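Local coordinates for uncharacterized protein (Burkholderia cenocepacia, PDB 6ANS) that is of unknown function but belongs to the DUF1214 family, forms a two-chain assembly and holds a sodium ion in the crystal, at residues 66-69 with 70-74; 95-98 with 99-102; 38-41 with 42-46. One frame throughout, in Å; residues are numbered along the deposited sequence.

Contact 1 of 3, residues 66-69 with 70-74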
ATOM      1  N   GLY A  66      12.665  13.561   5.763  1.00 26.78           N
ATOM      2  CA  GLY A  66      11.741  13.646   6.880  1.00 23.48           C
ATOM      3  C   GLY A  66      10.310  13.902   6.455  1.00 27.37           C
ATOM      4  O   GLY A  66       9.378  13.296   6.987  1.00 21.95           O
ATOM      5  N   PHE A  67      10.105  14.811   5.495  1.00 22.64           N
ATOM      6  CA  PHE A  67       8.740  15.050   5.042  1.00 23.70           C
ATOM      7  C   PHE A  67       8.202  13.878   4.222  1.00 20.27           C
ATOM      8  O   PHE A  67       6.997  13.598   4.260  1.00 25.36           O
ATOM      9  CB  PHE A  67       8.663  16.370   4.271  1.00 20.77           C
ATOM     10  CG  PHE A  67       8.847  17.586   5.148  1.00 25.16           C
ATOM     11  CD1 PHE A  67       7.898  17.919   6.109  1.00 25.52           C
ATOM     12  CD2 PHE A  67       9.980  18.374   5.031  1.00 22.77           C
ATOM     13  CE1 PHE A  67       8.073  19.036   6.939  1.00 23.89           C
ATOM     14  CE2 PHE A  67      10.166  19.484   5.851  1.00 23.31           C
ATOM     15  CZ  PHE A  67       9.209  19.823   6.800  1.00 26.09           C
ATOM     16  N   ARG A  68       9.050  13.195   3.453  1.00 20.82           N
ATOM     17  CA  ARG A  68       8.570  11.972   2.818  1.00 23.62           C
ATOM     18  C   ARG A  68       8.181  10.947   3.869  1.00 22.40           C
ATOM     19  O   ARG A  68       7.155  10.263   3.745  1.00 19.19           O
ATOM     20  CB  ARG A  68       9.617  11.380   1.891  1.00 21.02           C
ATOM     21  CG  ARG A  68       9.123  10.044   1.234  1.00 20.47           C
ATOM     22  CD  ARG A  68      10.144   9.489   0.273  1.00 22.65           C
ATOM     23  NE  ARG A  68      11.362   9.126   0.978  1.00 28.79           N
ATOM     24  CZ  ARG A  68      12.445   8.618   0.398  1.00 29.48           C
ATOM     25  NH1 ARG A  68      12.474   8.407  -0.913  1.00 29.39           N
ATOM     26  NH2 ARG A  68      13.497   8.307   1.137  1.00 31.92           N
ATOM     27  N   TYR A  69       8.992  10.852   4.919  1.00 19.45           N
ATOM     28  CA  TYR A  69       8.710   9.967   6.043  1.00 24.69           C
ATOM     29  C   TYR A  69       7.317  10.211   6.608  1.00 26.18           C
ATOM     30  O   TYR A  69       6.563   9.262   6.842  1.00 25.01           O
ATOM     31  CB  TYR A  69       9.799  10.184   7.089  1.00 21.91           C
ATOM     32  CG  TYR A  69       9.594   9.627   8.470  1.00 22.52           C
ATOM     33  CD1 TYR A  69       9.496   8.236   8.702  1.00 25.01           C
ATOM     34  CD2 TYR A  69       9.619  10.480   9.563  1.00 25.48           C
ATOM     35  CE1 TYR A  69       9.375   7.731  10.003  1.00 19.53           C
ATOM     36  CE2 TYR A  69       9.509   9.995  10.873  1.00 25.37           C
ATOM     37  CZ  TYR A  69       9.386   8.637  11.090  1.00 19.88           C
ATOM     38  OH  TYR A  69       9.277   8.206  12.391  1.00 26.33           O
ATOM     39  N   LEU A  70       6.944  11.485   6.799  1.00 24.97           N
ATOM     40  CA  LEU A  70       5.606  11.790   7.301  1.00 19.00           C
ATOM     41  C   LEU A  70       4.533  11.243   6.372  1.00 20.35           C
ATOM     42  O   LEU A  70       3.561  10.623   6.827  1.00 21.72           O
ATOM     43  CB  LEU A  70       5.414  13.304   7.498  1.00 24.22           C
ATOM     44  CG  LEU A  70       6.198  14.060   8.568  1.00 24.05           C
ATOM     45  CD1 LEU A  70       5.613  15.453   8.771  1.00 23.22           C
ATOM     46  CD2 LEU A  70       6.217  13.290   9.891  1.00 24.21           C
ATOM     47  N   SER A  71       4.692  11.446   5.056  1.00 18.66           N
ATOM     48  CA  SER A  71       3.713  10.884   4.134  1.00 18.44           C
ATOM     49  C   SER A  71       3.682   9.355   4.223  1.00 25.37           C
ATOM     50  O   SER A  71       2.623   8.742   4.037  1.00 26.43           O
ATOM     51  CB  SER A  71       4.001  11.347   2.704  1.00 18.63           C
ATOM     52  OG  SER A  71       5.039  10.601   2.080  1.00 22.55           O
ATOM     53  N   ARG A  72       4.823   8.726   4.494  1.00 21.22           N
ATOM     54  CA  ARG A  72       4.849   7.272   4.656  1.00 26.88           C
ATOM     55  C   ARG A  72       4.122   6.831   5.924  1.00 19.24           C
ATOM     56  O   ARG A  72       3.426   5.809   5.925  1.00 19.50           O
ATOM     57  CB  ARG A  72       6.288   6.771   4.664  1.00 24.57           C
ATOM     58  CG  ARG A  72       6.956   6.899   3.296  1.00 20.87           C
ATOM     59  CD  ARG A  72       8.450   6.686   3.379  1.00 20.95           C
ATOM     60  NE  ARG A  72       9.027   6.486   2.057  1.00 19.72           N
ATOM     61  CZ  ARG A  72      10.239   5.984   1.840  1.00 24.44           C
ATOM     62  NH1 ARG A  72      11.015   5.639   2.871  1.00 19.70           N
ATOM     63  NH2 ARG A  72      10.662   5.808   0.588  1.00 21.20           N
ATOM     64  N   LEU A  73       4.279   7.579   7.017  1.00 18.21           N
ATOM     65  CA  LEU A  73       3.560   7.234   8.242  1.00 22.43           C
ATOM     66  C   LEU A  73       2.056   7.295   8.008  1.00 28.48           C
ATOM     67  O   LEU A  73       1.304   6.440   8.497  1.00 20.96           O
ATOM     68  CB  LEU A  73       3.971   8.179   9.365  1.00 19.44           C
ATOM     69  CG  LEU A  73       5.437   8.048   9.799  1.00 22.54           C
ATOM     70  CD1 LEU A  73       5.753   9.038  10.908  1.00 19.25           C
ATOM     71  CD2 LEU A  73       5.724   6.629  10.251  1.00 18.84           C
HETATM   72  N   MSE A  74       1.612   8.284   7.232  1.00 21.82           N
HETATM   73  CA  MSE A  74       0.222   8.493   6.818  0.54 24.16           C
HETATM   74  C   MSE A  74      -0.396   7.264   6.200  1.00 20.06           C
HETATM   75  O   MSE A  74      -1.498   6.841   6.497  1.00 25.70           O
HETATM   76  CB  MSE A  74       0.169   9.606   5.771  0.54 25.19           C
HETATM   77  CG  MSE A  74      -0.461  10.880   6.175  0.54 35.36           C
HETATM   78 SE   MSE A  74      -0.420  12.097   4.624  0.54 50.36          SE
HETATM   79  CE  MSE A  74      -2.144  11.527   3.927  0.54 28.47           C
TER
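Leu-73 lays its CD1 methyl over one face of the Tyr-69 ring, 3.9 Å from the ring centroid, in a CH-pi contact. The methyl is shifted toward the hydroxyl end, so that Tyr-69 CZ is its nearest ring atom, at 3.7 Å from Leu-73 CD1. The Tyr-69 ring stands out from the helix (chi1 167°), and Leu-73, with CG opposite its carbonyl carbon (chi1 -66°), leans back to bring CD1 over it; CD2 of Leu-73 touches CE1 at the rim. Trp-312 also meets this ring, and Ser-242 of helix 224-251 packs against both residues. Round the helix, Leu-70 CD1 approaches the Phe-67 ring obliquely, more loosely, at 4.3 Å from CD1 of that ring; Trp-37 of the second subunit packs against both side chains. All of this rides on a regular alpha-helical stretch of helix 60-83, with i to i+4 backbone bonds from Leu-70, Ser-71, Arg-72 and Leu-73. Arg-68 O takes two donors: the amide of Arg-72 and, on a lone pair in the carbonyl plane, Ser-71 OG at 2.7 Å, a bond that satisfies the buried hydroxyl inside its own helix. At the polar edge the guanidiniums of Arg-68 and Arg-72 lie flat on one another, centres 3.7 Å apart and planes 8° from parallel, with NH2 of Arg-72 above the middle of the Arg-68 group. The closeness of the two positive groups is probably offset in part by Glu-314 and by Glu-83 of the second subunit, both salt-bridged to Arg-72.

Contact 2 of 3, residues 95-98 with 99-102; sequences PSHE and TAKI
The imidazole of His-97 has the returning chain over one face, where Ala-100 N comes 3.6 Å from His-97 CE1, and Thr-99 OG1 at its edge, in plane, 3.1 Å from the same His-97 CE1. The Ala-100 methyl touches the ring at NE2. His-97 holds its ring back over the turn because CG lies between the backbone N and the carbonyl carbon (chi1 51°), and this lets ND1 accept the amide of Thr-99, with Thr-99 N at 3.2 Å from His-97 ND1. The hydrogen bond is nearly straight (167°), but its donor lies 36° out of the ring plane. The backbone here forms a type I beta turn from His-97 to Ala-100. At the base of the turn His-97 N donates to Ala-100 O at 2.8 Å, joining the two arms. Further from the turn, Ser-96 OG gives its proton to Pro-95 O and receives a weak bond from Ile-102 N, at 3.1 Å. Lys-101, extended beyond CG, runs back alongside the 95-98 arm, its CG 3.4 Å from His-97 O; its ammonium bonds Ser-315 and a water that in turn donates to Glu-98 O. Arg-75 NH1 of helix 60-83 donates to Thr-99 O. The bond from the Thr-99 amide is consistent with an ND1 that carries no proton, though its tilt makes this a tentative reading.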
ATOM      1  N   PRO A  95       3.012  -3.210   8.059  1.00 22.70           N
ATOM      2  CA  PRO A  95       3.263  -1.909   8.686  1.00 22.48           C
ATOM      3  C   PRO A  95       4.662  -1.360   8.445  1.00 26.69           C
ATOM      4  O   PRO A  95       4.990  -0.293   8.975  1.00 24.15           O
ATOM      5  CB  PRO A  95       3.044  -2.208  10.184  1.00 22.66           C
ATOM      6  CG  PRO A  95       3.558  -3.617  10.326  1.00 20.52           C
ATOM      7  CD  PRO A  95       3.205  -4.319   9.012  1.00 22.73           C
ATOM      8  N   SER A  96       5.505  -2.074   7.709  1.00 20.49           N
ATOM      9  CA  SER A  96       6.790  -1.556   7.251  1.00 20.74           C
ATOM     10  C   SER A  96       7.262  -2.427   6.101  1.00 25.80           C
ATOM     11  O   SER A  96       7.122  -3.654   6.159  1.00 24.51           O
ATOM     12  CB  SER A  96       7.857  -1.536   8.348  1.00 24.04           C
ATOM     13  OG  SER A  96       7.774  -0.359   9.137  1.00 23.58           O
ATOM     14  N   HIS A  97       7.765  -1.788   5.049  1.00 19.29           N
ATOM     15  CA  HIS A  97       8.183  -2.490   3.842  1.00 19.24           C
ATOM     16  C   HIS A  97       9.119  -1.573   3.057  1.00 23.53           C
ATOM     17  O   HIS A  97       9.665  -0.604   3.601  1.00 22.56           O
ATOM     18  CB  HIS A  97       6.945  -2.917   3.032  1.00 19.12           C
ATOM     19  CG  HIS A  97       5.984  -1.790   2.786  1.00 29.44           C
ATOM     20  ND1 HIS A  97       6.156  -0.867   1.776  1.00 28.69           N
ATOM     21  CD2 HIS A  97       4.869  -1.403   3.460  1.00 26.75           C
ATOM     22  CE1 HIS A  97       5.170   0.016   1.813  1.00 26.37           C
ATOM     23  NE2 HIS A  97       4.372  -0.293   2.820  1.00 28.91           N
ATOM     24  N   GLU A  98       9.243  -1.830   1.759  1.00 22.23           N
ATOM     25  CA  GLU A  98      10.240  -1.124   0.966  1.00 24.66           C
ATOM     26  C   GLU A  98       9.967   0.372   0.887  1.00 28.06           C
ATOM     27  O   GLU A  98      10.914   1.149   0.758  1.00 27.04           O
ATOM     28  CB  GLU A  98      10.318  -1.713  -0.445  1.00 28.21           C
ATOM     29  CG  GLU A  98      10.838  -3.130  -0.499  1.00 39.44           C
ATOM     30  CD  GLU A  98       9.741  -4.158  -0.276  1.00 57.64           C
ATOM     31  OE1 GLU A  98       8.568  -3.761  -0.043  1.00 47.78           O
ATOM     32  OE2 GLU A  98      10.059  -5.367  -0.346  1.00 70.77           O
ATOM     33  N   THR A  99       8.702   0.807   0.959  1.00 20.60           N
ATOM     34  CA  THR A  99       8.407   2.228   0.763  1.00 22.64           C
ATOM     35  C   THR A  99       7.659   2.871   1.934  1.00 24.49           C
ATOM     36  O   THR A  99       7.124   3.970   1.779  1.00 24.89           O
ATOM     37  CB  THR A  99       7.613   2.467  -0.527  1.00 19.31           C
ATOM     38  OG1 THR A  99       6.309   1.891  -0.402  1.00 23.50           O
ATOM     39  CG2 THR A  99       8.334   1.875  -1.777  1.00 19.92           C
ATOM     40  N   ALA A 100       7.626   2.234   3.103  1.00 27.07           N
ATOM     41  CA  ALA A 100       7.056   2.857   4.299  1.00 26.21           C
ATOM     42  C   ALA A 100       7.702   2.199   5.500  1.00 26.83           C
ATOM     43  O   ALA A 100       7.676   0.970   5.601  1.00 22.09           O
ATOM     44  CB  ALA A 100       5.529   2.687   4.364  1.00 20.46           C
ATOM     45  N   LYS A 101       8.283   3.000   6.401  1.00 23.08           N
ATOM     46  CA  LYS A 101       9.219   2.463   7.379  1.00 24.60           C
ATOM     47  C   LYS A 101       9.075   3.136   8.739  1.00 19.05           C
ATOM     48  O   LYS A 101       8.895   4.355   8.822  1.00 19.02           O
ATOM     49  CB  LYS A 101      10.658   2.607   6.865  1.00 24.70           C
ATOM     50  CG  LYS A 101      10.942   1.787   5.591  1.00 22.86           C
ATOM     51  CD  LYS A 101      12.352   2.034   5.055  1.00 26.93           C
ATOM     52  CE  LYS A 101      12.615   1.204   3.787  1.00 24.93           C
ATOM     53  NZ  LYS A 101      14.019   1.365   3.333  1.00 28.21           N
ATOM     54  N   ILE A 102       9.183   2.340   9.806  1.00 20.52           N
ATOM     55  CA  ILE A 102       8.997   2.819  11.175  1.00 26.22           C
ATOM     56  C   ILE A 102      10.021   2.173  12.103  1.00 28.69           C
ATOM     57  O   ILE A 102      10.130   0.942  12.155  1.00 26.45           O
ATOM     58  CB  ILE A 102       7.587   2.507  11.709  1.00 26.95           C
ATOM     59  CG1 ILE A 102       6.503   3.263  10.943  1.00 24.39           C
ATOM     60  CG2 ILE A 102       7.519   2.826  13.217  1.00 28.24           C
ATOM     61  CD1 ILE A 102       5.081   2.825  11.331  1.00 23.15           C
TER
HETATM   62  O   HOH W   1      13.564   0.233   0.765  1.00 22.39           O

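Contact 3 of 3, residues 38-41 with 42-46; sequences ADFC and DTLKR
Leu-44 CD1 rests on one face of the Phe-40 ring, nearest CE2 at 3.8 Å, in an i to i+4 CH-pi contact along the alpha helix 35-46. The methyl stands 28° off the ring normal, toward the CE2-CZ side. A chi1 of 169° sets the Phe-40 ring beside Leu-44, the two side chains pointing the same way into the packed face, where Leu-78 and Met-74 of helix 60-83 and Ala-235 of helix 224-251 meet them. Thr-43 is equally tucked in: its OG1 and its amide N both donate to Asp-39 O, each at 2.9 Å, from opposite faces of the carbonyl plane, which pairs the buried hydroxyl within the helix. The other side is partly exposed and polar, and turns toward the second subunit. Asp-42 bends its carboxylate back over Ala-38 O, its CG 3.3 Å from that oxygen. Lys-45 NZ of the same chain is a long 3.9 Å from Asp-42 OD1; the stronger partner of Asp-42 is Lys-45 of the second subunit, and the reciprocal bridge completes the pair across the dimer. Asp-39 is also bonded to Gln-35, and a water donates to both aspartates, 2.5 Å from Asp-39 OD1 and 2.6 Å from Asp-42 OD2.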
ATOM      1  N   ALA A  38     -11.037  18.374   8.404  1.00 24.53           N
ATOM      2  CA  ALA A  38     -10.176  19.527   8.642  1.00 24.67           C
ATOM      3  C   ALA A  38      -9.192  19.246   9.770  1.00 26.19           C
ATOM      4  O   ALA A  38      -7.986  19.487   9.633  1.00 27.51           O
ATOM      5  CB  ALA A  38     -11.023  20.762   8.957  1.00 24.82           C
ATOM      6  N   ASP A  39      -9.694  18.711  10.891  1.00 24.18           N
ATOM      7  CA  ASP A  39      -8.825  18.407  12.027  1.00 24.21           C
ATOM      8  C   ASP A  39      -7.773  17.373  11.662  1.00 27.74           C
ATOM      9  O   ASP A  39      -6.625  17.458  12.109  1.00 26.50           O
ATOM     10  CB  ASP A  39      -9.658  17.902  13.205  1.00 29.63           C
ATOM     11  CG  ASP A  39     -10.550  18.969  13.774  1.00 31.19           C
ATOM     12  OD1 ASP A  39     -10.412  20.147  13.355  1.00 30.91           O
ATOM     13  OD2 ASP A  39     -11.410  18.620  14.606  1.00 31.28           O
ATOM     14  N   PHE A  40      -8.168  16.367  10.878  1.00 27.32           N
ATOM     15  CA  PHE A  40      -7.239  15.351  10.380  1.00 24.29           C
ATOM     16  C   PHE A  40      -6.085  15.978   9.604  1.00 30.08           C
ATOM     17  O   PHE A  40      -4.906  15.692   9.868  1.00 24.65           O
ATOM     18  CB  PHE A  40      -8.034  14.359   9.523  1.00 23.58           C
ATOM     19  CG  PHE A  40      -7.207  13.407   8.719  1.00 24.54           C
ATOM     20  CD1 PHE A  40      -6.718  12.241   9.296  1.00 20.68           C
ATOM     21  CD2 PHE A  40      -7.006  13.619   7.351  1.00 23.18           C
ATOM     22  CE1 PHE A  40      -5.979  11.331   8.543  1.00 22.33           C
ATOM     23  CE2 PHE A  40      -6.284  12.702   6.576  1.00 20.37           C
ATOM     24  CZ  PHE A  40      -5.770  11.563   7.169  1.00 22.24           C
ATOM     25  N   CYS A  41      -6.403  16.841   8.637  1.00 26.81           N
ATOM     26  CA  CYS A  41      -5.351  17.462   7.838  1.00 30.19           C
ATOM     27  C   CYS A  41      -4.490  18.403   8.686  1.00 29.91           C
ATOM     28  O   CYS A  41      -3.262  18.438   8.527  1.00 24.00           O
ATOM     29  CB  CYS A  41      -5.975  18.186   6.636  1.00 24.31           C
ATOM     30  SG  CYS A  41      -6.812  17.038   5.480  1.00 25.96           S
ATOM     31  N   ASP A  42      -5.105  19.142   9.615  1.00 22.25           N
ATOM     32  CA  ASP A  42      -4.330  20.042  10.479  1.00 24.02           C
ATOM     33  C   ASP A  42      -3.406  19.284  11.431  1.00 32.58           C
ATOM     34  O   ASP A  42      -2.333  19.788  11.790  1.00 29.34           O
ATOM     35  CB  ASP A  42      -5.257  20.935  11.309  1.00 25.04           C
ATOM     36  CG  ASP A  42      -5.969  21.980  10.475  1.00 34.09           C
ATOM     37  OD1 ASP A  42      -5.550  22.221   9.317  1.00 34.89           O
ATOM     38  OD2 ASP A  42      -6.928  22.582  11.002  1.00 30.53           O
ATOM     39  N   THR A  43      -3.825  18.108  11.903  1.00 31.11           N
ATOM     40  CA  THR A  43      -2.922  17.292  12.707  1.00 31.30           C
ATOM     41  C   THR A  43      -1.764  16.792  11.859  1.00 27.80           C
ATOM     42  O   THR A  43      -0.605  16.842  12.283  1.00 26.25           O
ATOM     43  CB  THR A  43      -3.688  16.131  13.338  1.00 22.36           C
ATOM     44  OG1 THR A  43      -4.748  16.660  14.140  1.00 23.21           O
ATOM     45  CG2 THR A  43      -2.748  15.229  14.190  1.00 22.29           C
ATOM     46  N   LEU A  44      -2.058  16.338  10.646  1.00 31.91           N
ATOM     47  CA  LEU A  44      -1.003  16.013   9.691  1.00 26.99           C
ATOM     48  C   LEU A  44      -0.044  17.180   9.511  1.00 29.07           C
ATOM     49  O   LEU A  44       1.181  17.013   9.576  1.00 23.20           O
ATOM     50  CB  LEU A  44      -1.635  15.657   8.353  1.00 25.75           C
ATOM     51  CG  LEU A  44      -1.943  14.189   8.250  1.00 45.00           C
ATOM     52  CD1 LEU A  44      -2.691  13.899   6.960  1.00 51.16           C
ATOM     53  CD2 LEU A  44      -0.575  13.514   8.299  1.00 50.36           C
ATOM     54  N   LYS A  45      -0.592  18.377   9.294  1.00 21.08           N
ATOM     55  CA  LYS A  45       0.249  19.547   9.077  1.00 25.93           C
ATOM     56  C   LYS A  45       1.157  19.792  10.273  1.00 23.36           C
ATOM     57  O   LYS A  45       2.367  19.975  10.115  1.00 22.48           O
ATOM     58  CB  LYS A  45      -0.624  20.776   8.787  1.00 23.44           C
ATOM     59  CG  LYS A  45       0.146  22.075   8.556  1.00 23.44           C
ATOM     60  CD  LYS A  45      -0.750  23.107   7.823  1.00 32.94           C
ATOM     61  CE  LYS A  45      -1.956  23.521   8.665  1.00 37.43           C
ATOM     62  NZ  LYS A  45      -2.788  24.572   8.008  1.00 31.48           N
ATOM     63  N   ARG A  46       0.583  19.766  11.486  1.00 28.26           N
ATOM     64  CA  ARG A  46       1.350  20.036  12.693  1.00 22.73           C
ATOM     65  C   ARG A  46       2.478  19.026  12.890  1.00 25.13           C
ATOM     66  O   ARG A  46       3.504  19.352  13.501  1.00 30.87           O
ATOM     67  CB  ARG A  46       0.412  20.035  13.897  1.00 28.40           C
ATOM     68  CG  ARG A  46       1.007  20.626  15.147  1.00 30.20           C
ATOM     69  CD  ARG A  46      -0.019  20.717  16.270  1.00 43.88           C
ATOM     70  NE  ARG A  46      -0.422  19.392  16.749  1.00 47.46           N
ATOM     71  CZ  ARG A  46      -1.687  18.992  16.834  1.00 46.64           C
ATOM     72  NH1 ARG A  46      -2.666  19.829  16.500  1.00 45.21           N
ATOM     73  NH2 ARG A  46      -1.975  17.770  17.268  1.00 32.76           N
TER
HETATM   74  O   HOH W   2      -9.108  21.919  12.212  1.00 36.60           O

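From the N terminus, contact 3 comes first, on helix 35-46, then contact 1 on helix 60-83, then contact 2 in the loop that leads to strand 109-115. They follow in series, neither nested nor crossing; contacts 1 and 3 each lie within one continuous run of helix and close no loop, while contact 2 closes a beta turn. Helix 60-83 is the shared piece: Met-74 CG meets Leu-44 CD2 at 3.4 Å on one side, and Leu-73 CD2 meets Ile-102 CG1 at 3.5 Å on another. Contacts 2 and 3 do not touch, their nearest atoms being about 12 Å apart. Contacts 1 and 3 meet the second subunit broadly, contact 2 through Thr-99 alone.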